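Local coordinates for protein 3-deoxy-manno-octulosonate cytidylyltransferase (Escherichia coli, PDB 1H7E) that catalyses the coupling of KDO with CTP to give CMP-KDO and diphosphate, probably activating this eight-carbon sugar for incorporation into bacterial lipopolysaccharide, at residues Pro121-Cys126 / Arg213-Ala218; Ser138-Val143 / Leu170-Ile175; Ala150-Arg155 / Glu201-Met206. One frame throughout, in Å; residues are numbered along the deposited sequence.

Interaction 1 of 3, residues Pro121-Cys126 / Arg213-Ala218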
ATOM      1  N   PRO A 121       3.441  14.893  -8.117  1.00 15.08           N
ATOM      2  CA  PRO A 121       4.892  14.772  -8.263  1.00 14.41           C
ATOM      3  C   PRO A 121       5.389  13.711  -9.237  1.00 14.96           C
ATOM      4  O   PRO A 121       6.358  13.941  -9.967  1.00 15.01           O
ATOM      5  CB  PRO A 121       5.367  14.452  -6.834  1.00 13.24           C
ATOM      6  CG  PRO A 121       4.122  14.633  -5.951  1.00 15.21           C
ATOM      7  CD  PRO A 121       2.988  14.307  -6.845  1.00 14.35           C
ATOM      8  N   VAL A 122       4.745  12.541  -9.219  1.00 12.26           N
ATOM      9  CA  VAL A 122       5.159  11.396 -10.029  1.00 10.30           C
ATOM     10  C   VAL A 122       3.942  10.646 -10.550  1.00 14.40           C
ATOM     11  O   VAL A 122       2.915  10.555  -9.865  1.00 13.75           O
ATOM     12  CB  VAL A 122       5.979  10.386  -9.166  1.00 11.15           C
ATOM     13  CG1 VAL A 122       6.516   9.232 -10.017  1.00 10.44           C
ATOM     14  CG2 VAL A 122       7.114  11.097  -8.409  1.00 12.82           C
ATOM     15  N   ALA A 123       4.054  10.137 -11.773  1.00 14.13           N
ATOM     16  CA  ALA A 123       2.984   9.354 -12.389  1.00 13.10           C
ATOM     17  C   ALA A 123       3.615   8.127 -13.055  1.00 13.11           C
ATOM     18  O   ALA A 123       4.787   8.147 -13.438  1.00 13.81           O
ATOM     19  CB  ALA A 123       2.208  10.182 -13.399  1.00 12.55           C
ATOM     20  N   THR A 124       2.855   7.035 -13.137  1.00 10.12           N
ATOM     21  CA  THR A 124       3.341   5.817 -13.749  1.00  7.33           C
ATOM     22  C   THR A 124       2.137   5.087 -14.346  1.00  9.28           C
ATOM     23  O   THR A 124       1.009   5.591 -14.277  1.00  8.09           O
ATOM     24  CB  THR A 124       4.133   4.934 -12.748  1.00  7.12           C
ATOM     25  OG1 THR A 124       4.766   3.867 -13.459  1.00  9.05           O
ATOM     26  CG2 THR A 124       3.194   4.351 -11.643  1.00  9.98           C
ATOM     27  N   LEU A 125       2.390   3.937 -14.961  1.00  8.81           N
ATOM     28  CA  LEU A 125       1.336   3.174 -15.629  1.00 11.86           C
ATOM     29  C   LEU A 125       1.089   1.777 -15.066  1.00 10.45           C
ATOM     30  O   LEU A 125       1.941   1.203 -14.396  1.00 10.48           O
ATOM     31  CB  LEU A 125       1.676   3.037 -17.124  1.00 12.55           C
ATOM     32  CG  LEU A 125       1.826   4.330 -17.943  1.00 14.36           C
ATOM     33  CD1 LEU A 125       2.299   3.970 -19.340  1.00 14.82           C
ATOM     34  CD2 LEU A 125       0.511   5.110 -17.972  1.00 13.30           C
ATOM     35  N   CYS A 126      -0.087   1.235 -15.386  1.00 11.30           N
ATOM     36  CA  CYS A 126      -0.459  -0.111 -14.969  1.00 10.23           C
ATOM     37  C   CYS A 126      -1.522  -0.657 -15.941  1.00 11.64           C
ATOM     38  O   CYS A 126      -2.129   0.102 -16.710  1.00 10.98           O
ATOM     39  CB  CYS A 126      -1.006  -0.096 -13.531  1.00  6.09           C
ATOM     40  SG  CYS A 126      -2.576   0.711 -13.336  1.00 13.58           S
ATOM     41  N   ARG A 213       0.772   8.697  -8.766  1.00 10.65           N
ATOM     42  CA  ARG A 213      -0.510   8.385  -9.382  1.00 11.90           C
ATOM     43  C   ARG A 213      -0.255   7.363 -10.477  1.00 13.95           C
ATOM     44  O   ARG A 213       0.666   7.508 -11.271  1.00 13.55           O
ATOM     45  CB  ARG A 213      -1.206   9.631  -9.913  1.00 12.78           C
ATOM     46  CG  ARG A 213      -2.608   9.331 -10.451  1.00 16.18           C
ATOM     47  CD  ARG A 213      -3.511  10.562 -10.414  1.00 16.24           C
ATOM     48  NE  ARG A 213      -3.686  11.053  -9.048  1.00 16.77           N
ATOM     49  CZ  ARG A 213      -3.751  12.334  -8.700  1.00 21.37           C
ATOM     50  NH1 ARG A 213      -3.670  13.293  -9.627  1.00 19.26           N
ATOM     51  NH2 ARG A 213      -3.844  12.656  -7.410  1.00 17.42           N
ATOM     52  N   THR A 214      -1.085   6.326 -10.524  1.00 15.07           N
ATOM     53  CA  THR A 214      -0.899   5.224 -11.461  1.00 16.81           C
ATOM     54  C   THR A 214      -2.073   5.080 -12.410  1.00 21.69           C
ATOM     55  O   THR A 214      -3.107   4.544 -12.003  1.00 26.57           O
ATOM     56  CB  THR A 214      -0.691   3.877 -10.656  1.00 17.39           C
ATOM     57  OG1 THR A 214       0.311   4.071  -9.654  1.00 21.75           O
ATOM     58  CG2 THR A 214      -0.191   2.766 -11.544  1.00 20.89           C
ATOM     59  N   PHE A 215      -1.874   5.492 -13.671  1.00 16.08           N
ATOM     60  CA  PHE A 215      -2.881   5.436 -14.747  1.00 18.33           C
ATOM     61  C   PHE A 215      -3.008   4.093 -15.456  1.00 18.17           C
ATOM     62  O   PHE A 215      -2.026   3.516 -15.923  1.00 17.34           O
ATOM     63  CB  PHE A 215      -2.609   6.503 -15.811  1.00 18.61           C
ATOM     64  CG  PHE A 215      -2.568   7.891 -15.266  1.00 19.44           C
ATOM     65  CD1 PHE A 215      -3.728   8.646 -15.169  1.00 21.82           C
ATOM     66  CD2 PHE A 215      -1.370   8.433 -14.822  1.00 15.18           C
ATOM     67  CE1 PHE A 215      -3.699   9.921 -14.632  1.00 23.25           C
ATOM     68  CE2 PHE A 215      -1.330   9.711 -14.282  1.00 19.31           C
ATOM     69  CZ  PHE A 215      -2.498  10.458 -14.186  1.00 18.88           C
ATOM     70  N   GLU A 216      -4.247   3.641 -15.615  1.00 21.28           N
ATOM     71  CA  GLU A 216      -4.504   2.364 -16.262  1.00 21.38           C
ATOM     72  C   GLU A 216      -4.586   2.437 -17.794  1.00 21.16           C
ATOM     73  O   GLU A 216      -5.271   3.298 -18.337  1.00 23.53           O
ATOM     74  CB  GLU A 216      -5.793   1.750 -15.690  1.00 20.28           C
ATOM     75  CG  GLU A 216      -5.996   0.326 -16.143  1.00 20.61           C
ATOM     76  CD  GLU A 216      -7.250  -0.318 -15.599  1.00 22.94           C
ATOM     77  OE1 GLU A 216      -7.788   0.115 -14.566  1.00 20.68           O
ATOM     78  OE2 GLU A 216      -7.689  -1.290 -16.225  1.00 26.40           O
ATOM     79  N   VAL A 217      -3.872   1.537 -18.477  1.00 20.31           N
ATOM     80  CA  VAL A 217      -3.889   1.448 -19.943  1.00 21.95           C
ATOM     81  C   VAL A 217      -4.155  -0.009 -20.334  1.00 25.20           C
ATOM     82  O   VAL A 217      -4.275  -0.866 -19.457  1.00 20.59           O
ATOM     83  CB  VAL A 217      -2.556   1.927 -20.578  1.00 21.72           C
ATOM     84  CG1 VAL A 217      -2.328   3.395 -20.253  1.00 21.72           C
ATOM     85  CG2 VAL A 217      -1.383   1.056 -20.130  1.00 17.19           C
ATOM     86  N   ALA A 218      -4.258  -0.294 -21.635  1.00 28.43           N
ATOM     87  CA  ALA A 218      -4.496  -1.665 -22.115  1.00 27.91           C
ATOM     88  C   ALA A 218      -3.231  -2.525 -21.945  1.00 30.95           C
ATOM     89  O   ALA A 218      -2.137  -1.981 -21.770  1.00 29.42           O
ATOM     90  CB  ALA A 218      -4.922  -1.632 -23.568  1.00 26.89           C
TER
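Thr214 pushes its methyl into the angle formed by the side chain of Cys126, where CG2 sits 3.6 Å from both CB and SG. With OG1 beside the backbone N (chi1 -50°), CG2 is anti to that N, and this carries it to Cys126. Thr214 OG1 lies 3.5 Å from CG2 of Thr124, whose side chain runs alongside in the same direction; Thr214 OG1 is buried with no polar partner in the model. Ala150 and Phe153 of strand 150-154 pack against Thr214 on this face.

On the face of Ala123 and Leu125, the Phe215 ring turns its edge to Ala123, CE2 meeting CB in the ring plane at 3.7 Å. Leu125 CD2 fills the notch between Phe215 CB and Val217 CG1, 4.0 Å from each. Helix 104-116 covers Ala123 and Leu125. The Arg213 guanidinium forms salt bridges with Asp149, through NE, and Asp117, through NH1.

Five backbone hydrogen bonds set the parallel register, from Ala123 beside Arg213 to Cys126 beside Glu216. Arg213 N binds Val122 O, Thr124 is held by Arg213 O and Phe215 N, and Cys126 by Phe215 O and Val217 N. The short strand axes are turned 34° from each other, a marked twist. Strand 212-216 thus closes, within this chain, one margin of the mixed, helix-flanked sheet of the GT-A type nucleotidyltransferase fold.

Interaction 2 of 3, residues Ser138-Val143 / Leu170-Ile175; sequences STVKVV and LKHVGI
His172 N points almost straight at Val140 O, 2.8 Å away with 173° at the hydrogen, and Val142 N reaches Leu170 O over a longer 3.2 Å. These two backbone bonds flank the single bridge between Lys141 and Lys171, where the strands cross at 110°. Beyond it water takes over. One molecule accepts from Val140 N at 3.1 Å and donates to His172 O; another accepts from Leu170 N at 2.9 Å and lies close to Val142 O.

Among apolar contacts, Val142 CG1 rests on Leu170 CB at 3.9 Å, Thr139 CG2 lies across the extended Lys171 chain, 3.8 Å from CG, and Val140 runs beside His172, whose ring nitrogens bond to Leu125 O and Tyr176 OH.

The ammonium group of Lys141 spends its bonds away from 170-175: bent at chi2 and chi3, the chain curls back so that NZ donates to Thr139 O at 2.7 Å and binds the carbonyls of Ala134 and Arg155. A methionine in its place would probably leave these three oxygens without their common donor. The junction of strand 141-144 with the main sheet therefore relies chiefly on main-chain polar groups, with water linking the backbones on either side of the bridge.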
ATOM      1  N   SER A 138       8.159 -11.887 -10.274  1.00 21.14           N
ATOM      2  CA  SER A 138       8.848 -11.060 -11.274  1.00 23.79           C
ATOM      3  C   SER A 138       7.894  -9.989 -11.834  1.00 21.41           C
ATOM      4  O   SER A 138       8.318  -9.079 -12.543  1.00 21.02           O
ATOM      5  CB  SER A 138       9.418 -11.926 -12.411  1.00 24.63           C
ATOM      6  OG  SER A 138       8.393 -12.679 -13.050  1.00 32.46           O
ATOM      7  N   THR A 139       6.604 -10.122 -11.522  1.00 19.13           N
ATOM      8  CA  THR A 139       5.587  -9.158 -11.936  1.00 16.95           C
ATOM      9  C   THR A 139       5.265  -8.319 -10.707  1.00 15.73           C
ATOM     10  O   THR A 139       5.021  -8.868  -9.638  1.00 17.66           O
ATOM     11  CB  THR A 139       4.324  -9.868 -12.445  1.00 19.06           C
ATOM     12  OG1 THR A 139       4.631 -10.467 -13.704  1.00 23.99           O
ATOM     13  CG2 THR A 139       3.172  -8.898 -12.656  1.00 19.20           C
ATOM     14  N   VAL A 140       5.319  -6.992 -10.856  1.00 11.73           N
ATOM     15  CA  VAL A 140       5.056  -6.081  -9.750  1.00  9.32           C
ATOM     16  C   VAL A 140       3.584  -5.683  -9.780  1.00 10.35           C
ATOM     17  O   VAL A 140       3.074  -5.264 -10.818  1.00 11.98           O
ATOM     18  CB  VAL A 140       5.984  -4.811  -9.842  1.00  8.42           C
ATOM     19  CG1 VAL A 140       5.756  -3.862  -8.666  1.00  3.30           C
ATOM     20  CG2 VAL A 140       7.437  -5.257  -9.895  1.00  7.50           C
ATOM     21  N   LYS A 141       2.893  -5.905  -8.661  1.00  9.20           N
ATOM     22  CA  LYS A 141       1.484  -5.560  -8.532  1.00  9.16           C
ATOM     23  C   LYS A 141       1.363  -4.208  -7.839  1.00  9.43           C
ATOM     24  O   LYS A 141       2.249  -3.795  -7.074  1.00 12.78           O
ATOM     25  CB  LYS A 141       0.731  -6.629  -7.704  1.00  6.85           C
ATOM     26  CG  LYS A 141       0.327  -7.902  -8.482  1.00  6.98           C
ATOM     27  CD  LYS A 141       1.493  -8.769  -8.930  1.00  6.76           C
ATOM     28  CE  LYS A 141       2.373  -9.268  -7.778  1.00  7.20           C
ATOM     29  NZ  LYS A 141       3.312 -10.361  -8.222  1.00  9.68           N
ATOM     30  N   VAL A 142       0.279  -3.505  -8.135  1.00  7.57           N
ATOM     31  CA  VAL A 142       0.003  -2.251  -7.490  1.00  5.34           C
ATOM     32  C   VAL A 142      -1.487  -2.230  -7.114  1.00  7.42           C
ATOM     33  O   VAL A 142      -2.315  -2.821  -7.803  1.00  8.76           O
ATOM     34  CB  VAL A 142       0.379  -1.022  -8.399  1.00  9.42           C
ATOM     35  CG1 VAL A 142      -0.369  -1.072  -9.742  1.00 10.51           C
ATOM     36  CG2 VAL A 142       0.094   0.295  -7.668  1.00  6.41           C
ATOM     37  N   VAL A 143      -1.804  -1.603  -5.985  1.00  7.97           N
ATOM     38  CA  VAL A 143      -3.175  -1.424  -5.533  1.00  7.73           C
ATOM     39  C   VAL A 143      -3.345   0.091  -5.438  1.00  8.36           C
ATOM     40  O   VAL A 143      -2.461   0.760  -4.898  1.00  8.65           O
ATOM     41  CB  VAL A 143      -3.407  -2.068  -4.148  1.00  9.63           C
ATOM     42  CG1 VAL A 143      -4.804  -1.682  -3.634  1.00 15.08           C
ATOM     43  CG2 VAL A 143      -3.316  -3.580  -4.279  1.00 12.46           C
ATOM     44  N   LEU A 170      -3.575  -5.552 -10.907  1.00 10.69           N
ATOM     45  CA  LEU A 170      -2.968  -4.559 -11.796  1.00  9.57           C
ATOM     46  C   LEU A 170      -1.474  -4.762 -11.809  1.00  9.45           C
ATOM     47  O   LEU A 170      -0.850  -4.852 -10.761  1.00 10.12           O
ATOM     48  CB  LEU A 170      -3.248  -3.130 -11.316  1.00  7.20           C
ATOM     49  CG  LEU A 170      -4.688  -2.634 -11.375  1.00 11.18           C
ATOM     50  CD1 LEU A 170      -4.836  -1.317 -10.612  1.00 11.66           C
ATOM     51  CD2 LEU A 170      -5.130  -2.493 -12.840  1.00 10.70           C
ATOM     52  N   LYS A 171      -0.912  -4.886 -13.001  1.00  8.27           N
ATOM     53  CA  LYS A 171       0.518  -5.013 -13.157  1.00  9.56           C
ATOM     54  C   LYS A 171       1.101  -3.593 -13.369  1.00 12.30           C
ATOM     55  O   LYS A 171       0.574  -2.791 -14.158  1.00 10.60           O
ATOM     56  CB  LYS A 171       0.845  -5.857 -14.378  1.00 11.95           C
ATOM     57  CG  LYS A 171       2.323  -5.856 -14.734  1.00 16.61           C
ATOM     58  CD  LYS A 171       2.574  -6.669 -15.992  1.00 24.22           C
ATOM     59  CE  LYS A 171       4.055  -6.765 -16.274  1.00 30.86           C
ATOM     60  NZ  LYS A 171       4.336  -7.835 -17.267  1.00 37.12           N
ATOM     61  N   HIS A 172       2.200  -3.309 -12.677  1.00 10.72           N
ATOM     62  CA  HIS A 172       2.874  -2.027 -12.799  1.00 10.92           C
ATOM     63  C   HIS A 172       3.749  -2.054 -14.066  1.00 12.97           C
ATOM     64  O   HIS A 172       4.481  -3.024 -14.299  1.00 10.98           O
ATOM     65  CB  HIS A 172       3.733  -1.788 -11.558  1.00 11.28           C
ATOM     66  CG  HIS A 172       4.617  -0.582 -11.652  1.00 14.10           C
ATOM     67  ND1 HIS A 172       4.174   0.639 -12.119  1.00 15.52           N
ATOM     68  CD2 HIS A 172       5.929  -0.420 -11.363  1.00 11.82           C
ATOM     69  CE1 HIS A 172       5.176   1.500 -12.115  1.00 12.96           C
ATOM     70  NE2 HIS A 172       6.251   0.883 -11.661  1.00 16.87           N
ATOM     71  N   VAL A 173       3.604  -1.019 -14.903  1.00 11.10           N
ATOM     72  CA  VAL A 173       4.386  -0.851 -16.146  1.00 13.15           C
ATOM     73  C   VAL A 173       5.430   0.219 -15.801  1.00 14.45           C
ATOM     74  O   VAL A 173       5.069   1.366 -15.535  1.00 14.12           O
ATOM     75  CB  VAL A 173       3.483  -0.356 -17.328  1.00 16.72           C
ATOM     76  CG1 VAL A 173       4.343  -0.079 -18.574  1.00 17.25           C
ATOM     77  CG2 VAL A 173       2.417  -1.413 -17.653  1.00 15.59           C
ATOM     78  N   GLY A 174       6.702  -0.179 -15.823  1.00 15.43           N
ATOM     79  CA  GLY A 174       7.829   0.663 -15.438  1.00 18.83           C
ATOM     80  C   GLY A 174       8.230   1.929 -16.171  1.00 19.12           C
ATOM     81  O   GLY A 174       9.422   2.166 -16.369  1.00 19.45           O
ATOM     82  N   ILE A 175       7.244   2.736 -16.545  1.00 16.17           N
ATOM     83  CA  ILE A 175       7.452   4.024 -17.219  1.00 16.48           C
ATOM     84  C   ILE A 175       7.014   5.071 -16.212  1.00 16.05           C
ATOM     85  O   ILE A 175       5.906   4.982 -15.666  1.00 14.11           O
ATOM     86  CB  ILE A 175       6.573   4.154 -18.454  1.00 17.32           C
ATOM     87  CG1 ILE A 175       7.023   3.127 -19.494  1.00 21.05           C
ATOM     88  CG2 ILE A 175       6.683   5.556 -19.031  1.00 17.52           C
ATOM     89  CD1 ILE A 175       6.134   3.072 -20.686  1.00 23.83           C
TER
HETATM   90  O   HOH W   1       5.853  -5.609 -13.526  1.00 17.72           O
HETATM   91  O   HOH W   2      -3.061  -5.485  -8.010  1.00 11.13           O

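Interaction 3 of 3, residues Ala150-Arg155 / Glu201-Met206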
ATOM      1  N   ALA A 150      -1.316   5.319  -5.928  1.00  8.39           N
ATOM      2  CA  ALA A 150      -0.862   4.015  -5.474  1.00  9.18           C
ATOM      3  C   ALA A 150      -0.825   3.941  -3.953  1.00  7.28           C
ATOM      4  O   ALA A 150      -0.454   4.915  -3.272  1.00  7.11           O
ATOM      5  CB  ALA A 150       0.520   3.700  -6.042  1.00 11.39           C
ATOM      6  N   LEU A 151      -1.297   2.811  -3.418  1.00  7.21           N
ATOM      7  CA  LEU A 151      -1.254   2.570  -1.967  1.00  6.31           C
ATOM      8  C   LEU A 151       0.059   1.818  -1.674  1.00  6.17           C
ATOM      9  O   LEU A 151       0.767   2.129  -0.726  1.00 10.46           O
ATOM     10  CB  LEU A 151      -2.456   1.715  -1.506  1.00  7.53           C
ATOM     11  CG  LEU A 151      -3.828   2.385  -1.626  1.00  8.82           C
ATOM     12  CD1 LEU A 151      -4.903   1.430  -1.092  1.00  9.68           C
ATOM     13  CD2 LEU A 151      -3.838   3.701  -0.859  1.00 13.12           C
ATOM     14  N   TYR A 152       0.388   0.856  -2.520  1.00  6.95           N
ATOM     15  CA  TYR A 152       1.612   0.067  -2.338  1.00  8.53           C
ATOM     16  C   TYR A 152       1.909  -0.703  -3.627  1.00 10.11           C
ATOM     17  O   TYR A 152       1.008  -0.918  -4.450  1.00 10.02           O
ATOM     18  CB  TYR A 152       1.433  -0.912  -1.138  1.00  7.96           C
ATOM     19  CG  TYR A 152       2.682  -1.674  -0.699  1.00  7.30           C
ATOM     20  CD1 TYR A 152       3.813  -0.994  -0.249  1.00  6.89           C
ATOM     21  CD2 TYR A 152       2.738  -3.068  -0.757  1.00  8.33           C
ATOM     22  CE1 TYR A 152       4.964  -1.675   0.121  1.00  6.10           C
ATOM     23  CE2 TYR A 152       3.900  -3.762  -0.377  1.00  6.05           C
ATOM     24  CZ  TYR A 152       5.004  -3.048   0.055  1.00  8.16           C
ATOM     25  OH  TYR A 152       6.159  -3.693   0.404  1.00 10.97           O
ATOM     26  N   PHE A 153       3.182  -1.072  -3.814  1.00  8.02           N
ATOM     27  CA  PHE A 153       3.655  -1.863  -4.964  1.00  8.59           C
ATOM     28  C   PHE A 153       4.307  -3.086  -4.302  1.00  8.76           C
ATOM     29  O   PHE A 153       5.058  -2.929  -3.342  1.00  7.06           O
ATOM     30  CB  PHE A 153       4.782  -1.156  -5.747  1.00  8.14           C
ATOM     31  CG  PHE A 153       4.355   0.079  -6.491  1.00  6.70           C
ATOM     32  CD1 PHE A 153       4.297   1.320  -5.842  1.00  9.26           C
ATOM     33  CD2 PHE A 153       4.026   0.001  -7.840  1.00  8.86           C
ATOM     34  CE1 PHE A 153       3.908   2.489  -6.524  1.00  8.17           C
ATOM     35  CE2 PHE A 153       3.635   1.155  -8.548  1.00  9.26           C
ATOM     36  CZ  PHE A 153       3.574   2.400  -7.884  1.00  7.65           C
ATOM     37  N   SER A 154       4.087  -4.279  -4.840  1.00  8.02           N
ATOM     38  CA  SER A 154       4.684  -5.463  -4.246  1.00  7.70           C
ATOM     39  C   SER A 154       4.853  -6.609  -5.215  1.00  8.61           C
ATOM     40  O   SER A 154       4.163  -6.674  -6.223  1.00 10.33           O
ATOM     41  CB  SER A 154       3.813  -5.954  -3.079  1.00  8.62           C
ATOM     42  OG  SER A 154       4.477  -6.976  -2.339  1.00  9.98           O
ATOM     43  N   ARG A 155       5.789  -7.507  -4.898  1.00  9.27           N
ATOM     44  CA  ARG A 155       6.009  -8.721  -5.678  1.00  9.15           C
ATOM     45  C   ARG A 155       5.002  -9.755  -5.153  1.00  9.70           C
ATOM     46  O   ARG A 155       4.751 -10.749  -5.813  1.00 11.86           O
ATOM     47  CB  ARG A 155       7.439  -9.238  -5.513  1.00 12.93           C
ATOM     48  CG  ARG A 155       8.472  -8.332  -6.217  1.00 11.19           C
ATOM     49  CD  ARG A 155       9.895  -8.844  -6.057  1.00 16.45           C
ATOM     50  NE  ARG A 155      10.841  -7.853  -6.562  1.00 19.18           N
ATOM     51  CZ  ARG A 155      11.035  -7.582  -7.852  1.00 21.79           C
ATOM     52  NH1 ARG A 155      10.369  -8.237  -8.797  1.00 16.00           N
ATOM     53  NH2 ARG A 155      11.834  -6.585  -8.195  1.00 21.74           N
ATOM     54  N   GLU A 201      12.719   0.070  -6.310  1.00 11.46           N
ATOM     55  CA  GLU A 201      13.156   1.435  -6.085  1.00 14.58           C
ATOM     56  C   GLU A 201      12.058   2.449  -5.856  1.00 10.13           C
ATOM     57  O   GLU A 201      12.238   3.384  -5.069  1.00 11.75           O
ATOM     58  CB  GLU A 201      14.043   1.904  -7.235  1.00 20.17           C
ATOM     59  CG  GLU A 201      15.035   2.956  -6.766  1.00 35.91           C
ATOM     60  CD  GLU A 201      15.822   3.626  -7.890  1.00 44.06           C
ATOM     61  OE1 GLU A 201      15.824   3.122  -9.041  1.00 47.80           O
ATOM     62  OE2 GLU A 201      16.452   4.673  -7.601  1.00 47.84           O
ATOM     63  N   GLN A 202      10.907   2.259  -6.495  1.00 11.22           N
ATOM     64  CA  GLN A 202       9.805   3.205  -6.333  1.00  9.37           C
ATOM     65  C   GLN A 202       9.288   3.320  -4.884  1.00 10.56           C
ATOM     66  O   GLN A 202       8.682   4.322  -4.513  1.00  8.50           O
ATOM     67  CB  GLN A 202       8.657   2.905  -7.313  1.00 12.90           C
ATOM     68  CG  GLN A 202       7.945   1.546  -7.130  1.00 11.03           C
ATOM     69  CD  GLN A 202       8.600   0.424  -7.904  1.00 13.46           C
ATOM     70  OE1 GLN A 202       9.809   0.265  -7.882  1.00 15.94           O
ATOM     71  NE2 GLN A 202       7.791  -0.378  -8.587  1.00 12.67           N
ATOM     72  N   LEU A 203       9.558   2.312  -4.056  1.00 10.06           N
ATOM     73  CA  LEU A 203       9.115   2.355  -2.671  1.00  8.58           C
ATOM     74  C   LEU A 203       9.906   3.390  -1.901  1.00  9.40           C
ATOM     75  O   LEU A 203       9.473   3.805  -0.834  1.00  8.81           O
ATOM     76  CB  LEU A 203       9.199   0.968  -2.006  1.00  9.21           C
ATOM     77  CG  LEU A 203       8.219  -0.064  -2.594  1.00 10.94           C
ATOM     78  CD1 LEU A 203       8.388  -1.443  -1.916  1.00  8.01           C
ATOM     79  CD2 LEU A 203       6.782   0.455  -2.441  1.00  6.75           C
ATOM     80  N   ARG A 204      11.056   3.828  -2.433  1.00 10.13           N
ATOM     81  CA  ARG A 204      11.825   4.865  -1.730  1.00 10.59           C
ATOM     82  C   ARG A 204      10.995   6.151  -1.693  1.00  9.26           C
ATOM     83  O   ARG A 204      10.987   6.878  -0.689  1.00 10.41           O
ATOM     84  CB  ARG A 204      13.165   5.174  -2.410  1.00 10.92           C
ATOM     85  CG  ARG A 204      14.016   6.139  -1.582  1.00 13.40           C
ATOM     86  CD  ARG A 204      15.402   6.348  -2.166  1.00 10.88           C
ATOM     87  NE  ARG A 204      16.034   5.075  -2.508  1.00 12.38           N
ATOM     88  CZ  ARG A 204      17.191   4.961  -3.147  1.00 18.58           C
ATOM     89  NH1 ARG A 204      17.859   6.050  -3.502  1.00 16.61           N
ATOM     90  NH2 ARG A 204      17.636   3.766  -3.512  1.00 15.94           N
ATOM     91  N   LEU A 205      10.281   6.417  -2.782  1.00  8.28           N
ATOM     92  CA  LEU A 205       9.442   7.614  -2.879  1.00  9.77           C
ATOM     93  C   LEU A 205       8.262   7.553  -1.900  1.00 12.66           C
ATOM     94  O   LEU A 205       7.933   8.545  -1.229  1.00  9.66           O
ATOM     95  CB  LEU A 205       8.908   7.763  -4.305  1.00 10.08           C
ATOM     96  CG  LEU A 205       9.982   8.021  -5.374  1.00 13.01           C
ATOM     97  CD1 LEU A 205       9.344   7.887  -6.756  1.00 11.73           C
ATOM     98  CD2 LEU A 205      10.599   9.398  -5.194  1.00 14.33           C
ATOM     99  N   MET A 206       7.623   6.386  -1.841  1.00 10.93           N
ATOM    100  CA  MET A 206       6.484   6.188  -0.963  1.00 10.81           C
ATOM    101  C   MET A 206       6.863   6.311   0.498  1.00  8.84           C
ATOM    102  O   MET A 206       6.086   6.828   1.301  1.00  9.12           O
ATOM    103  CB  MET A 206       5.828   4.851  -1.267  1.00 10.50           C
ATOM    104  CG  MET A 206       5.324   4.805  -2.685  1.00 14.77           C
ATOM    105  SD  MET A 206       4.286   3.394  -2.913  1.00 23.73           S
ATOM    106  CE  MET A 206       2.723   4.114  -2.344  1.00 16.08           C
TER
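Gln202 lays its aliphatic part over one face of the Phe153 ring: CG stands 4.0 Å from the ring centroid, only 16° off the normal, a CH-pi contact. The amide follows at a slant, its plane 67° from that of the ring, with NE2 3.9 Å from Phe153 CD2. Met206 approaches the same ring at its edge and in its plane, SD lying 3.6 Å from Phe153 CD1, a Met-aromatic contact. The ring also meets His172 edge-to-face, which probably limits its rotation.

Van der Waals packing fills in around it. Leu203 CD2 touches Tyr152 CE1 at 3.8 Å and also reaches CB of Phe153, wedging a branched tip between the two aromatic residues. Beyond its sulfur Met206 bends, chi3 86°, and this kink carries CE to the main chain at the corner of the strand, 3.2 Å from Leu151 O and 3.4 Å from Ala150 O. Ile212 of strand 212-216 packs on Met206, while Tyr152 bonds through its hydroxyl to Glu198 of helix 193-198 and packs on Pro159 of the second subunit.

Polar bonding across the contact is absent. Phe153 O is buried with no partner in the model, and the nearest atoms facing it are the methyls of Leu203, CD2 at 3.9 Å.

Segment 201-206 is thus joined to strand 150-154 by dispersion and weakly polar forces. The methyl of Met206, probably made slightly positive by its sulfur, faces two carbonyl oxygens, and the ring of Phe153 offers its face to a methylene and its edge to sulfur, so shape rather than charge pairing fixes the fit beside the dimer interface.

In the fold
From the N terminus, the chain first meets these contacts in strand 122-129, whose first residues lie in 121-126 and wait 86 residues for their partner 213-218; interaction 1 closes this long loop and encloses the other two. Inside it, 138-143 returns to 170-175 in interaction 2, and 150-155 to 201-206 in interaction 3. These inner loops cross, since 150-155 falls within the first and 170-175 within the second. Strands 122-129 and 169-179 are neighbours in the main sheet, so interactions 1 and 2 share it, while strands 141-144 and 150-154 pair as a small sheet linking interactions 2 and 3. Helix 203-207 then leads into strand 212-216, returning to interaction 1.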